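Local coordinates for glucose-binding protein (Thermus thermophilus HB27, PDB 2B3F), which binds galactose and glucose as a periplasmic solute-binding protein and probably hands sugar to a binding-protein-dependent transport system, at residues T148-A159 / R230-F238; G182-W190 / R341-A352. One frame throughout, in Å; residues are numbered along the deposited sequence.

In the fold
Both contacts fasten the end of a helix to a later part of the chain. Along the sequence their segments alternate: 148-159, 182-190, 230-238, 341-352. Contact 1 brings the last turns of helix 142-154 and the chain after them against the chain that leaves helix 224-233 and enters strand 238-240 of the four-stranded mixed sheet; its centre lies about 25 Å from the centre of the chain. Contact 2 packs the last turns of helix 166-190 on strand 341-344, part of the other mixed sheet, and on the loop carrying H348 to galactose. The centres of contact 1 and contact 2 are about 30 Å apart and their nearest atoms about 15 Å. Contact 2 alone of the two includes a pocket residue, H348; contact 1 lies away from the sugar.

Contact 1. Residues T148-A159 / R230-F238; sequences TCQTLKQKGLEA and RVVQGKAAF
A first torsion of -166° sets L157 CG opposite the backbone N, and from there both methyls reach the chain from G234 to A237, while F238, its CG turned beside its own N (chi1 -47°), swings its ring to helix 142-154. Both segments are helix-to-strand connections of the solute-binding protein fold, leading into strands 161-162 and 238-240, which run parallel as neighbours in the four-stranded mixed sheet. Each helix closes in a Schellman motif, at G156 and at G234, where a positive phi turns the chain out.

The L157 fork divides its work: CD1 lies 3.5 Å from G234 O, and CD2 packs against the backbone N and CB of A237. From helix 142-154, L152 CD1 reaches A237 CB, at 3.7 Å, so this methyl meets two leucines that lie on the same side of it. L152 CD1 also touches F238 CE2, at 4.0 Å. The F238 ring is met at its edge by T148 CG2, which approaches CZ, and by the sulfur of C149, whose SG sits 5.4 Å from the ring centroid and 81° off its normal. L131 and M124 also touch F238, which pairs by backbone bonds with P160 and A162.

No direct hydrogen bond joins the segments. A236 CA makes a CA-H...O contact with A159 O. Water supplies the polar link instead: one molecule accepts from A159 N and donates to K235 O. A second water lies 2.7 Å from A159 O and accepts from R230 NE at 2.9 Å.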
# COMPACT_ATOMS: atom_id res chain seq x y z
N THR A 148 10.72 14.12 20.28
CA THR A 148 11.89 14.21 19.41
C THR A 148 11.73 15.29 18.34
O THR A 148 12.66 16.04 18.05
CB THR A 148 12.22 12.84 18.77
OG1 THR A 148 12.63 11.92 19.80
CG2 THR A 148 13.33 12.96 17.73
N CYS A 149 10.55 15.38 17.74
CA CYS A 149 10.31 16.42 16.75
C CYS A 149 10.43 17.83 17.34
O CYS A 149 10.91 18.74 16.67
CB CYS A 149 8.93 16.22 16.09
SG CYS A 149 8.90 14.87 14.89
N GLN A 150 9.97 18.01 18.58
CA GLN A 150 10.10 19.30 19.27
C GLN A 150 11.59 19.65 19.48
O GLN A 150 12.05 20.74 19.13
CB GLN A 150 9.36 19.26 20.60
CG GLN A 150 9.17 20.63 21.25
CD GLN A 150 8.13 21.49 20.53
OE1 GLN A 150 8.34 21.92 19.39
NE2 GLN A 150 7.00 21.74 21.20
N THR A 151 12.34 18.69 20.01
CA THR A 151 13.81 18.79 20.08
C THR A 151 14.42 19.20 18.74
O THR A 151 15.29 20.07 18.69
CB THR A 151 14.44 17.46 20.54
OG1 THR A 151 13.94 17.12 21.83
CG2 THR A 151 15.96 17.55 20.60
N LEU A 152 13.95 18.58 17.65
CA LEU A 152 14.52 18.85 16.32
C LEU A 152 14.16 20.25 15.83
O LEU A 152 14.98 20.90 15.18
CB LEU A 152 14.07 17.79 15.30
CG LEU A 152 14.70 16.41 15.47
CD1 LEU A 152 13.89 15.34 14.71
CD2 LEU A 152 16.15 16.42 15.00
N LYS A 153 12.94 20.70 16.13
CA LYS A 153 12.55 22.07 15.81
C LYS A 153 13.45 23.08 16.54
O LYS A 153 13.91 24.05 15.94
CB LYS A 153 11.08 22.32 16.14
CG LYS A 153 10.13 21.77 15.08
CD LYS A 153 8.71 21.91 15.55
CE LYS A 153 7.73 21.23 14.62
NZ LYS A 153 6.35 21.41 15.14
N GLN A 154 13.70 22.81 17.81
CA GLN A 154 14.64 23.62 18.62
C GLN A 154 16.04 23.66 18.00
O GLN A 154 16.69 24.71 17.97
CB GLN A 154 14.67 23.11 20.07
CG GLN A 154 13.35 23.42 20.81
CD GLN A 154 13.12 22.58 22.06
OE1 GLN A 154 13.96 21.75 22.46
NE2 GLN A 154 11.97 22.79 22.70
N LYS A 155 16.48 22.51 17.48
CA LYS A 155 17.77 22.41 16.80
C LYS A 155 17.78 23.01 15.38
O LYS A 155 18.82 23.01 14.73
CB LYS A 155 18.25 20.95 16.77
CG LYS A 155 18.47 20.40 18.16
CD LYS A 155 19.00 18.99 18.16
CE LYS A 155 19.39 18.58 19.56
NZ LYS A 155 20.29 17.40 19.58
N GLY A 156 16.64 23.52 14.91
CA GLY A 156 16.58 24.22 13.63
C GLY A 156 15.94 23.46 12.47
O GLY A 156 15.90 23.99 11.35
N LEU A 157 15.47 22.24 12.72
CA LEU A 157 14.75 21.45 11.72
C LEU A 157 13.26 21.80 11.82
O LEU A 157 12.55 21.27 12.66
CB LEU A 157 14.99 19.95 11.92
CG LEU A 157 14.59 18.98 10.78
CD1 LEU A 157 15.33 19.27 9.50
CD2 LEU A 157 14.80 17.55 11.19
N GLU A 158 12.83 22.71 10.95
CA GLU A 158 11.48 23.28 10.92
C GLU A 158 10.33 22.25 10.81
O GLU A 158 9.27 22.43 11.39
CB GLU A 158 11.34 24.22 9.71
CG GLU A 158 11.50 25.69 9.99
CD GLU A 158 11.35 26.54 8.72
OE1 GLU A 158 10.45 26.24 7.89
OE2 GLU A 158 12.15 27.50 8.54
N ALA A 159 10.56 21.23 9.99
CA ALA A 159 9.52 20.26 9.64
C ALA A 159 10.18 18.89 9.71
O ALA A 159 10.62 18.36 8.68
CB ALA A 159 8.98 20.53 8.27
N ARG A 230 12.75 14.45 0.86
CA ARG A 230 13.03 15.37 1.96
C ARG A 230 13.84 14.73 3.05
O ARG A 230 14.72 15.36 3.64
CB ARG A 230 11.74 15.97 2.58
CG ARG A 230 11.02 16.94 1.66
CD ARG A 230 9.76 17.50 2.30
NE ARG A 230 10.09 18.31 3.47
CZ ARG A 230 10.44 19.58 3.42
NH1 ARG A 230 10.48 20.22 2.25
NH2 ARG A 230 10.75 20.21 4.55
N VAL A 231 13.55 13.46 3.35
CA VAL A 231 14.32 12.72 4.32
C VAL A 231 15.76 12.48 3.81
O VAL A 231 16.73 12.67 4.56
CB VAL A 231 13.63 11.38 4.70
CG1 VAL A 231 14.48 10.58 5.65
CG2 VAL A 231 12.28 11.66 5.32
N VAL A 232 15.89 12.06 2.55
CA VAL A 232 17.21 11.81 1.95
C VAL A 232 18.08 13.09 2.02
O VAL A 232 19.28 13.03 2.29
CB VAL A 232 17.07 11.29 0.52
CG1 VAL A 232 18.45 11.11 -0.17
CG2 VAL A 232 16.29 9.93 0.56
N GLN A 233 17.43 14.23 1.84
CA GLN A 233 18.06 15.56 1.91
C GLN A 233 18.31 16.10 3.33
O GLN A 233 19.04 17.07 3.50
CB GLN A 233 17.18 16.54 1.16
CG GLN A 233 17.15 16.30 -0.32
CD GLN A 233 15.92 16.87 -0.98
OE1 GLN A 233 15.01 17.34 -0.32
NE2 GLN A 233 15.88 16.82 -2.31
N GLY A 234 17.75 15.48 4.36
CA GLY A 234 17.87 16.01 5.70
C GLY A 234 17.03 17.26 5.94
O GLY A 234 17.25 17.97 6.94
N LYS A 235 16.08 17.53 5.03
CA LYS A 235 15.04 18.55 5.25
C LYS A 235 13.89 18.02 6.10
O LYS A 235 12.95 18.76 6.43
CB LYS A 235 14.50 19.06 3.93
CG LYS A 235 15.54 19.80 3.12
CD LYS A 235 14.95 20.73 2.08
CE LYS A 235 14.88 20.09 0.71
NZ LYS A 235 14.83 21.10 -0.39
N ALA A 236 13.96 16.73 6.45
CA ALA A 236 13.06 16.09 7.39
C ALA A 236 13.85 14.96 8.04
O ALA A 236 14.85 14.53 7.48
CB ALA A 236 11.85 15.53 6.65
N ALA A 237 13.41 14.50 9.21
CA ALA A 237 14.04 13.39 9.92
C ALA A 237 13.35 12.04 9.61
O ALA A 237 14.01 10.99 9.59
CB ALA A 237 14.01 13.67 11.42
N PHE A 238 12.03 12.10 9.40
CA PHE A 238 11.21 10.91 9.30
C PHE A 238 10.19 11.01 8.17
O PHE A 238 9.78 12.10 7.78
CB PHE A 238 10.44 10.69 10.60
CG PHE A 238 11.28 10.80 11.84
CD1 PHE A 238 12.27 9.86 12.12
CD2 PHE A 238 11.08 11.85 12.74
CE1 PHE A 238 13.04 9.96 13.28
CE2 PHE A 238 11.86 11.96 13.88
CZ PHE A 238 12.83 11.02 14.15
O HOH W 1 9.46 17.88 6.30
O HOH W 2 12.67 21.03 7.95

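Contact 2. Residues G182-W190 / R341-A352; sequences GPDDWNNLW and RIVGSLVHGAVA. With GAL (beta-D-galactopyranose), chain G.
The W190 indole lies between L189 CB on one face and V351 CG2 on the other; this methyl sits 3.6 Å from the centroid of the five-membered ring and only 1° off its normal, a CH-pi contact. The edge of W190 is turned to W186, whose own face receives W190 NE1 over its centre. At the edge of W186, NE1 donates to G344 O over 2.9 Å with an N-H...O angle of 143°, the oxygen close to the indole plane. W186 CH2 reaches L346 CB, and W190 CH2 lies 3.7 Å from L346 CD1. With an alanine in place of W190, V351 CG2 would probably lose the ring face it lies on and the L346 methyls one of their aromatic neighbours, with a gap opened beside W186.

At the other end, P183 lies over one face of the R341 guanidinium and D184 at its edge. R341 NH2 donates to D184 OD1 at 2.8 Å in a salt bridge, while the bond from R341 NH1 to that oxygen is weak. A bend at chi2 (76°) helps bring the guanidinium over the proline. V343 CG1 adds a contact of 3.6 Å with P183 CB.

Beyond the strand, a loop with a type I turn from L346 to G349 carries H348 into the galactose pocket. S345 OG accepts from H348 N, an ST motif, and H348 ND1 shares a hydrogen bond of 2.7 Å with galactose O1. H171 and E174, earlier on helix 166-190, bond to H348 NE2 and S345 OG. F356 of helix 354-370 meets W190 edge-to-face, and strand 341-344 runs parallel to strand 272-280.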
# COMPACT_ATOMS: atom_id res chain seq x y z
N GLY A 182 -4.68 -0.21 18.55
CA GLY A 182 -4.18 -1.58 18.53
C GLY A 182 -4.85 -2.39 17.42
O GLY A 182 -5.87 -1.97 16.85
N PRO A 183 -4.30 -3.58 17.11
CA PRO A 183 -4.79 -4.34 15.96
C PRO A 183 -6.24 -4.81 16.05
O PRO A 183 -6.96 -4.84 15.03
CB PRO A 183 -3.82 -5.53 15.88
CG PRO A 183 -3.17 -5.60 17.21
CD PRO A 183 -3.16 -4.23 17.78
N ASP A 184 -6.70 -5.17 17.24
CA ASP A 184 -8.05 -5.69 17.37
C ASP A 184 -9.09 -4.62 17.10
O ASP A 184 -10.03 -4.85 16.34
CB ASP A 184 -8.26 -6.29 18.76
CG ASP A 184 -7.54 -7.62 18.93
OD1 ASP A 184 -7.42 -8.40 17.96
OD2 ASP A 184 -7.09 -7.89 20.07
N ASP A 185 -8.94 -3.45 17.73
CA ASP A 185 -9.91 -2.37 17.52
C ASP A 185 -9.75 -1.73 16.13
O ASP A 185 -10.75 -1.28 15.56
CB ASP A 185 -9.85 -1.31 18.62
CG ASP A 185 -10.82 -1.60 19.76
OD1 ASP A 185 -11.72 -2.44 19.62
OD2 ASP A 185 -10.66 -0.95 20.81
N TRP A 186 -8.53 -1.71 15.59
CA TRP A 186 -8.36 -1.40 14.14
C TRP A 186 -9.28 -2.30 13.31
O TRP A 186 -10.08 -1.82 12.50
CB TRP A 186 -6.90 -1.51 13.70
CG TRP A 186 -6.72 -1.43 12.21
CD1 TRP A 186 -6.48 -2.47 11.36
CD2 TRP A 186 -6.77 -0.25 11.40
NE1 TRP A 186 -6.41 -2.02 10.07
CE2 TRP A 186 -6.57 -0.66 10.06
CE3 TRP A 186 -6.99 1.10 11.68
CZ2 TRP A 186 -6.57 0.25 8.99
CZ3 TRP A 186 -6.98 2.01 10.62
CH2 TRP A 186 -6.77 1.58 9.29
N ASN A 187 -9.20 -3.61 13.51
CA ASN A 187 -10.05 -4.55 12.77
C ASN A 187 -11.53 -4.31 13.01
O ASN A 187 -12.37 -4.51 12.10
CB ASN A 187 -9.71 -6.01 13.11
CG ASN A 187 -8.33 -6.45 12.58
OD1 ASN A 187 -7.69 -5.73 11.80
ND2 ASN A 187 -7.87 -7.63 13.00
N ASN A 188 -11.86 -3.85 14.21
CA ASN A 188 -13.25 -3.60 14.57
C ASN A 188 -13.87 -2.40 13.85
O ASN A 188 -15.10 -2.33 13.76
CB ASN A 188 -13.40 -3.47 16.08
CG ASN A 188 -13.27 -4.81 16.79
OD1 ASN A 188 -13.50 -5.87 16.20
ND2 ASN A 188 -12.88 -4.77 18.07
N LEU A 189 -13.06 -1.50 13.32
CA LEU A 189 -13.61 -0.43 12.49
C LEU A 189 -14.25 -1.00 11.23
O LEU A 189 -15.29 -0.51 10.78
CB LEU A 189 -12.54 0.59 12.08
CG LEU A 189 -11.91 1.43 13.18
CD1 LEU A 189 -10.70 2.21 12.63
CD2 LEU A 189 -12.93 2.38 13.80
N TRP A 190 -13.63 -2.04 10.67
CA TRP A 190 -13.93 -2.47 9.30
C TRP A 190 -15.03 -3.53 9.24
O TRP A 190 -15.63 -3.72 8.19
CB TRP A 190 -12.62 -2.90 8.60
CG TRP A 190 -11.64 -1.81 8.80
CD1 TRP A 190 -10.49 -1.87 9.52
CD2 TRP A 190 -11.77 -0.46 8.36
NE1 TRP A 190 -9.88 -0.65 9.53
CE2 TRP A 190 -10.66 0.25 8.84
CE3 TRP A 190 -12.73 0.22 7.60
CZ2 TRP A 190 -10.47 1.60 8.60
CZ3 TRP A 190 -12.54 1.56 7.35
CH2 TRP A 190 -11.42 2.24 7.85
N ARG A 341 1.82 -9.99 14.07
CA ARG A 341 0.39 -9.95 13.90
C ARG A 341 0.10 -9.16 12.63
O ARG A 341 0.66 -8.09 12.44
CB ARG A 341 -0.23 -9.21 15.09
CG ARG A 341 -1.68 -8.83 14.95
CD ARG A 341 -2.61 -10.00 15.13
NE ARG A 341 -4.01 -9.63 14.95
CZ ARG A 341 -4.83 -9.15 15.89
NH1 ARG A 341 -4.43 -8.98 17.15
NH2 ARG A 341 -6.09 -8.86 15.57
N ILE A 342 -0.77 -9.71 11.77
CA ILE A 342 -1.08 -9.09 10.48
C ILE A 342 -2.44 -8.40 10.55
O ILE A 342 -3.43 -8.97 11.01
CB ILE A 342 -1.12 -10.14 9.33
CG1 ILE A 342 0.17 -10.98 9.30
CG2 ILE A 342 -1.35 -9.48 7.99
CD1 ILE A 342 1.41 -10.20 9.27
N VAL A 343 -2.48 -7.15 10.08
CA VAL A 343 -3.76 -6.47 9.81
C VAL A 343 -3.66 -5.86 8.42
O VAL A 343 -2.58 -5.85 7.82
CB VAL A 343 -4.08 -5.34 10.85
CG1 VAL A 343 -4.10 -5.90 12.29
CG2 VAL A 343 -3.07 -4.20 10.74
N GLY A 344 -4.79 -5.36 7.93
CA GLY A 344 -4.86 -4.84 6.56
C GLY A 344 -4.87 -3.32 6.52
O GLY A 344 -5.36 -2.65 7.44
N SER A 345 -4.34 -2.80 5.42
CA SER A 345 -4.42 -1.37 5.09
C SER A 345 -5.79 -0.92 4.63
O SER A 345 -6.47 -1.61 3.88
CB SER A 345 -3.40 -1.06 3.99
OG SER A 345 -3.47 0.29 3.55
N LEU A 346 -6.17 0.29 5.06
CA LEU A 346 -7.31 1.02 4.50
C LEU A 346 -6.97 1.69 3.18
O LEU A 346 -7.68 1.57 2.18
CB LEU A 346 -7.76 2.12 5.49
CG LEU A 346 -8.67 3.23 4.95
CD1 LEU A 346 -9.99 2.66 4.47
CD2 LEU A 346 -8.90 4.27 6.04
N VAL A 347 -5.88 2.46 3.18
CA VAL A 347 -5.58 3.30 2.04
C VAL A 347 -5.23 2.46 0.82
O VAL A 347 -5.43 2.87 -0.34
CB VAL A 347 -4.47 4.31 2.41
CG1 VAL A 347 -4.08 5.16 1.22
CG2 VAL A 347 -4.96 5.17 3.58
N HIS A 348 -4.76 1.24 1.08
CA HIS A 348 -4.30 0.35 0.02
C HIS A 348 -5.18 -0.91 -0.10
O HIS A 348 -4.69 -1.97 -0.49
CB HIS A 348 -2.82 0.06 0.21
CG HIS A 348 -2.01 1.33 0.31
ND1 HIS A 348 -1.71 2.09 -0.80
CD2 HIS A 348 -1.53 1.99 1.38
CE1 HIS A 348 -1.05 3.17 -0.40
NE2 HIS A 348 -0.94 3.14 0.92
N GLY A 349 -6.46 -0.76 0.23
CA GLY A 349 -7.51 -1.63 -0.31
C GLY A 349 -7.86 -2.93 0.38
O GLY A 349 -8.75 -3.65 -0.08
N ALA A 350 -7.19 -3.24 1.48
CA ALA A 350 -7.43 -4.53 2.11
C ALA A 350 -8.75 -4.60 2.87
O ALA A 350 -9.50 -5.59 2.71
CB ALA A 350 -6.29 -4.91 3.01
N VAL A 351 -9.06 -3.55 3.65
CA VAL A 351 -10.10 -3.65 4.70
C VAL A 351 -11.45 -2.98 4.41
O VAL A 351 -12.47 -3.34 5.03
CB VAL A 351 -9.58 -3.15 6.07
CG1 VAL A 351 -8.41 -4.01 6.53
CG2 VAL A 351 -9.15 -1.70 6.01
N ALA A 352 -11.47 -2.03 3.47
CA ALA A 352 -12.69 -1.28 3.16
C ALA A 352 -12.93 -1.21 1.67
O ALA A 352 -12.00 -1.09 0.88
CB ALA A 352 -12.58 0.14 3.72
C1 GAL G . 0.07 1.31 -3.50
C2 GAL G . 0.48 0.12 -4.38
C3 GAL G . 1.99 0.03 -4.53
C4 GAL G . 2.59 1.37 -4.97
C5 GAL G . 2.02 2.49 -4.07
C6 GAL G . 2.52 3.90 -4.41
O1 GAL G . -1.32 1.43 -3.43
O2 GAL G . -0.08 -1.08 -3.84
O3 GAL G . 2.33 -0.98 -5.48
O4 GAL G . 2.27 1.54 -6.33
O5 GAL G . 0.61 2.50 -4.08
O6 GAL G . 1.95 4.35 -5.61
O HOH W 3 -15.08 -2.88 5.72